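Local coordinates for protein intradiol ring-cleavage dioxygenase (Streptomyces sp. SirexAA-E, PDB 4ILV) that probably cleaves catechol-type aromatic rings between their two hydroxyl-bearing carbons, using a bound iron(III) ion and molecular oxygen, at residues P51-S59 with S113-P121. Numbering follows the deposited sequence.
Sequences PRTSLVTSS and SFTLRTIVP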
ATOM      1  N   PRO A  51       5.389  10.865  -9.090  1.00 28.50           N
ATOM      2  CA  PRO A  51       6.270  10.401  -8.011  1.00 29.04           C
ATOM      3  C   PRO A  51       6.088  11.227  -6.734  1.00 31.28           C
ATOM      4  O   PRO A  51       6.302  12.450  -6.746  1.00 34.65           O
ATOM      5  CB  PRO A  51       7.670  10.610  -8.594  1.00 29.57           C
ATOM      6  CG  PRO A  51       7.493  11.771  -9.559  1.00 35.79           C
ATOM      7  CD  PRO A  51       6.094  11.672 -10.100  1.00 31.68           C
ATOM      8  N   ARG A  52       5.682  10.561  -5.657  1.00 27.69           N
ATOM      9  CA  ARG A  52       5.579  11.181  -4.335  1.00 29.74           C
ATOM     10  C   ARG A  52       5.393  10.135  -3.243  1.00 29.90           C
ATOM     11  O   ARG A  52       4.698   9.143  -3.442  1.00 27.79           O
ATOM     12  CB  ARG A  52       4.400  12.169  -4.289  1.00 29.18           C
ATOM     13  CG  ARG A  52       3.066  11.593  -4.745  1.00 24.82           C
ATOM     14  CD  ARG A  52       1.979  12.704  -4.800  1.00 28.32           C
ATOM     15  NE  ARG A  52       0.784  12.281  -5.540  1.00 29.76           N
ATOM     16  CZ  ARG A  52      -0.122  13.122  -6.052  1.00 38.77           C
ATOM     17  NH1 ARG A  52      -1.175  12.659  -6.722  1.00 32.33           N
ATOM     18  NH2 ARG A  52       0.031  14.436  -5.927  1.00 38.49           N
ATOM     19  N   THR A  53       5.963  10.382  -2.066  1.00 21.16           N
ATOM     20  CA  THR A  53       5.778   9.466  -0.940  1.00 26.30           C
ATOM     21  C   THR A  53       4.649   9.956  -0.045  1.00 25.01           C
ATOM     22  O   THR A  53       4.131   9.204   0.777  1.00 30.90           O
ATOM     23  CB  THR A  53       7.020   9.377  -0.086  1.00 27.56           C
ATOM     24  OG1 THR A  53       7.353  10.692   0.363  1.00 27.31           O
ATOM     25  CG2 THR A  53       8.185   8.792  -0.889  1.00 26.58           C
ATOM     26  N   SER A  54       4.275  11.230  -0.203  1.00 26.34           N
ATOM     27  CA  SER A  54       3.190  11.789   0.591  1.00 24.70           C
ATOM     28  C   SER A  54       1.958  12.063  -0.269  1.00 28.76           C
ATOM     29  O   SER A  54       2.051  12.739  -1.288  1.00 28.06           O
ATOM     30  CB  SER A  54       3.649  13.069   1.284  1.00 35.76           C
ATOM     31  OG  SER A  54       2.592  13.647   2.030  1.00 40.06           O
ATOM     32  N   LEU A  55       0.804  11.552   0.151  1.00 30.73           N
ATOM     33  CA  LEU A  55      -0.424  11.725  -0.619  1.00 29.27           C
ATOM     34  C   LEU A  55      -1.328  12.770   0.008  1.00 31.00           C
ATOM     35  O   LEU A  55      -2.394  13.062  -0.520  1.00 29.23           O
ATOM     36  CB  LEU A  55      -1.202  10.408  -0.681  1.00 20.75           C
ATOM     37  CG  LEU A  55      -0.448   9.197  -1.232  1.00 26.34           C
ATOM     38  CD1 LEU A  55      -1.365   7.992  -1.290  1.00 18.43           C
ATOM     39  CD2 LEU A  55       0.150   9.499  -2.616  1.00 26.83           C
ATOM     40  N   VAL A  56      -0.926  13.309   1.154  1.00 30.67           N
ATOM     41  CA  VAL A  56      -1.813  14.172   1.924  1.00 31.11           C
ATOM     42  C   VAL A  56      -1.102  15.391   2.466  1.00 44.10           C
ATOM     43  O   VAL A  56       0.123  15.464   2.450  1.00 41.07           O
ATOM     44  CB  VAL A  56      -2.424  13.434   3.120  1.00 28.09           C
ATOM     45  CG1 VAL A  56      -3.150  12.180   2.655  1.00 27.33           C
ATOM     46  CG2 VAL A  56      -1.335  13.069   4.141  1.00 27.06           C
ATOM     47  N   THR A  57      -1.887  16.351   2.945  1.00 50.98           N
ATOM     48  CA  THR A  57      -1.351  17.467   3.709  1.00 53.10           C
ATOM     49  C   THR A  57      -2.049  17.495   5.071  1.00 56.65           C
ATOM     50  O   THR A  57      -2.862  16.619   5.386  1.00 47.06           O
ATOM     51  CB  THR A  57      -1.578  18.822   3.003  1.00 50.93           C
ATOM     52  OG1 THR A  57      -2.891  19.296   3.292  1.00 45.93           O
ATOM     53  CG2 THR A  57      -1.407  18.693   1.499  1.00 57.96           C
ATOM     54  N   SER A  58      -1.722  18.500   5.874  1.00 71.68           N
ATOM     55  CA  SER A  58      -2.381  18.714   7.156  1.00 74.34           C
ATOM     56  C   SER A  58      -3.864  19.025   6.956  1.00 70.07           C
ATOM     57  O   SER A  58      -4.692  18.735   7.817  1.00 74.39           O
ATOM     58  CB  SER A  58      -1.702  19.865   7.895  1.00 83.11           C
ATOM     59  OG  SER A  58      -0.295  19.714   7.844  1.00 86.15           O
ATOM     60  N   SER A  59      -4.185  19.614   5.807  1.00 60.69           N
ATOM     61  CA  SER A  59      -5.553  19.991   5.460  1.00 52.49           C
ATOM     62  C   SER A  59      -6.390  18.859   4.824  1.00 46.45           C
ATOM     63  O   SER A  59      -7.596  18.994   4.642  1.00 44.71           O
ATOM     64  CB  SER A  59      -5.508  21.182   4.526  1.00 56.80           C
ATOM     65  OG  SER A  59      -4.552  20.938   3.516  1.00 58.92           O
ATOM     66  N   SER A 113      14.144   0.560   1.987  1.00 29.74           N
ATOM     67  CA  SER A 113      12.978   1.014   2.742  1.00 26.27           C
ATOM     68  C   SER A 113      11.982   1.772   1.886  1.00 26.77           C
ATOM     69  O   SER A 113      12.343   2.283   0.835  1.00 26.60           O
ATOM     70  CB  SER A 113      13.399   1.917   3.904  1.00 32.22           C
ATOM     71  OG  SER A 113      13.965   3.115   3.411  1.00 30.70           O
ATOM     72  N   PHE A 114      10.735   1.843   2.350  1.00 24.46           N
ATOM     73  CA  PHE A 114       9.744   2.764   1.769  1.00 25.33           C
ATOM     74  C   PHE A 114       8.949   3.447   2.878  1.00 29.04           C
ATOM     75  O   PHE A 114       8.917   2.954   4.011  1.00 23.81           O
ATOM     76  CB  PHE A 114       8.765   2.024   0.860  1.00 18.10           C
ATOM     77  CG  PHE A 114       7.803   1.141   1.613  1.00 19.95           C
ATOM     78  CD1 PHE A 114       6.525   1.594   1.937  1.00 24.05           C
ATOM     79  CD2 PHE A 114       8.174  -0.143   1.992  1.00 24.96           C
ATOM     80  CE1 PHE A 114       5.640   0.791   2.649  1.00 23.28           C
ATOM     81  CE2 PHE A 114       7.290  -0.965   2.701  1.00 27.98           C
ATOM     82  CZ  PHE A 114       6.017  -0.497   3.021  1.00 25.04           C
ATOM     83  N   THR A 115       8.314   4.571   2.535  1.00 25.96           N
ATOM     84  CA  THR A 115       7.389   5.256   3.425  0.67 27.13           C
ATOM     85  C   THR A 115       6.246   5.854   2.629  1.00 23.82           C
ATOM     86  O   THR A 115       6.458   6.407   1.552  1.00 30.08           O
ATOM     87  CB  THR A 115       8.051   6.412   4.179  0.67 26.75           C
ATOM     88  OG1 THR A 115       9.377   6.042   4.560  0.67 35.93           O
ATOM     89  CG2 THR A 115       7.250   6.736   5.411  0.67 17.87           C
ATOM     90  N   LEU A 116       5.041   5.758   3.178  1.00 17.46           N
ATOM     91  CA  LEU A 116       3.862   6.331   2.531  1.00 21.00           C
ATOM     92  C   LEU A 116       3.077   7.123   3.550  1.00 23.21           C
ATOM     93  O   LEU A 116       2.575   6.556   4.518  1.00 24.67           O
ATOM     94  CB  LEU A 116       2.963   5.239   1.977  1.00 20.24           C
ATOM     95  CG  LEU A 116       1.697   5.771   1.283  1.00 23.37           C
ATOM     96  CD1 LEU A 116       2.052   6.421  -0.030  1.00 23.11           C
ATOM     97  CD2 LEU A 116       0.724   4.643   1.063  1.00 15.88           C
ATOM     98  N   ARG A 117       2.995   8.436   3.355  1.00 20.14           N
ATOM     99  CA  ARG A 117       2.181   9.261   4.242  1.00 15.84           C
ATOM    100  C   ARG A 117       0.819   9.484   3.606  1.00 23.75           C
ATOM    101  O   ARG A 117       0.730  10.023   2.500  1.00 23.89           O
ATOM    102  CB  ARG A 117       2.840  10.605   4.512  1.00 21.99           C
ATOM    103  CG  ARG A 117       2.049  11.430   5.521  1.00 33.52           C
ATOM    104  CD  ARG A 117       2.520  12.870   5.563  1.00 45.26           C
ATOM    105  NE  ARG A 117       1.620  13.715   6.347  1.00 49.80           N
ATOM    106  CZ  ARG A 117       1.617  15.043   6.288  1.00 51.73           C
ATOM    107  NH1 ARG A 117       2.462  15.667   5.475  1.00 51.82           N
ATOM    108  NH2 ARG A 117       0.766  15.748   7.029  1.00 42.73           N
ATOM    109  N   THR A 118      -0.243   9.092   4.303  1.00 22.82           N
ATOM    110  CA  THR A 118      -1.568   9.103   3.681  1.00 21.22           C
ATOM    111  C   THR A 118      -2.632   9.285   4.763  1.00 19.61           C
ATOM    112  O   THR A 118      -2.319   9.761   5.848  1.00 19.59           O
ATOM    113  CB  THR A 118      -1.769   7.800   2.835  1.00 19.58           C
ATOM    114  OG1 THR A 118      -3.000   7.858   2.108  1.00 23.38           O
ATOM    115  CG2 THR A 118      -1.731   6.531   3.715  1.00 17.95           C
ATOM    116  N   ILE A 119      -3.891   8.963   4.474  1.00 22.00           N
ATOM    117  CA  ILE A 119      -4.891   8.867   5.547  1.00 17.79           C
ATOM    118  C   ILE A 119      -5.517   7.485   5.480  1.00 21.72           C
ATOM    119  O   ILE A 119      -5.370   6.792   4.479  1.00 21.58           O
ATOM    120  CB  ILE A 119      -5.992  10.006   5.512  1.00 21.43           C
ATOM    121  CG1 ILE A 119      -6.519  10.245   4.101  1.00 23.44           C
ATOM    122  CG2 ILE A 119      -5.403  11.325   6.011  1.00 21.05           C
ATOM    123  CD1 ILE A 119      -7.493   9.194   3.585  1.00 25.63           C
ATOM    124  N   VAL A 120      -6.206   7.081   6.534  1.00 20.74           N
ATOM    125  CA  VAL A 120      -6.818   5.761   6.544  1.00 25.70           C
ATOM    126  C   VAL A 120      -7.897   5.760   5.471  1.00 26.80           C
ATOM    127  O   VAL A 120      -8.781   6.610   5.500  1.00 24.31           O
ATOM    128  CB  VAL A 120      -7.424   5.465   7.926  1.00 26.61           C
ATOM    129  CG1 VAL A 120      -8.148   4.132   7.932  1.00 24.91           C
ATOM    130  CG2 VAL A 120      -6.319   5.482   9.008  1.00 20.65           C
ATOM    131  N   PRO A 121      -7.809   4.838   4.492  1.00 20.71           N
ATOM    132  CA  PRO A 121      -8.849   4.853   3.451  1.00 24.68           C
ATOM    133  C   PRO A 121     -10.227   4.514   4.014  1.00 23.21           C
ATOM    134  O   PRO A 121     -10.351   3.712   4.942  1.00 23.56           O
ATOM    135  CB  PRO A 121      -8.397   3.777   2.468  1.00 23.26           C
ATOM    136  CG  PRO A 121      -7.493   2.842   3.299  1.00 25.01           C
ATOM    137  CD  PRO A 121      -6.824   3.759   4.300  1.00 23.23           C
TER
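The backbone N of L55 donates to R117 O at 2.8 Å, nearly straight at the hydrogen (176°), and R117 N returns a second bond to T53 O at 2.9 Å. With S54 placed against R117, these two bonds form a single parallel beta bridge: the directions from T53 to S58 and from T115 to I119 differ by 38°, and both bonds belong to R117. The loop 51-59 thus adds one bridge to the outermost strand, 113-119, of a four-stranded mixed sheet in the intradiol dioxygenase beta fold; the opposite edge of that strand pairs with strand 64-72, where L116 and T118 bond to V67 and L65.

Side chains divide between two sides of the bridge. On one, L55 CG meets L116 CD1 at 3.9 Å, while L55 CD1 lies 3.8 Å from T118 OG1, a hydroxyl hydrogen-bonded to Q88. On the other, R117 runs out extended, its CG anti to the backbone N (chi1 -176°), which carries CD past S54 OG at 3.6 Å and sets the guanidinium beside the loop, with V56 CG2 over one face. Among residues 51-59, V56 is the one that is buried, and its side chain also touches F102. Its two methyls part company: CG2 approaches R117 NE at 3.7 Å, whereas CG1 rests on the strand backbone, 3.6 Å from T118 CA, and reaches I119 CG2.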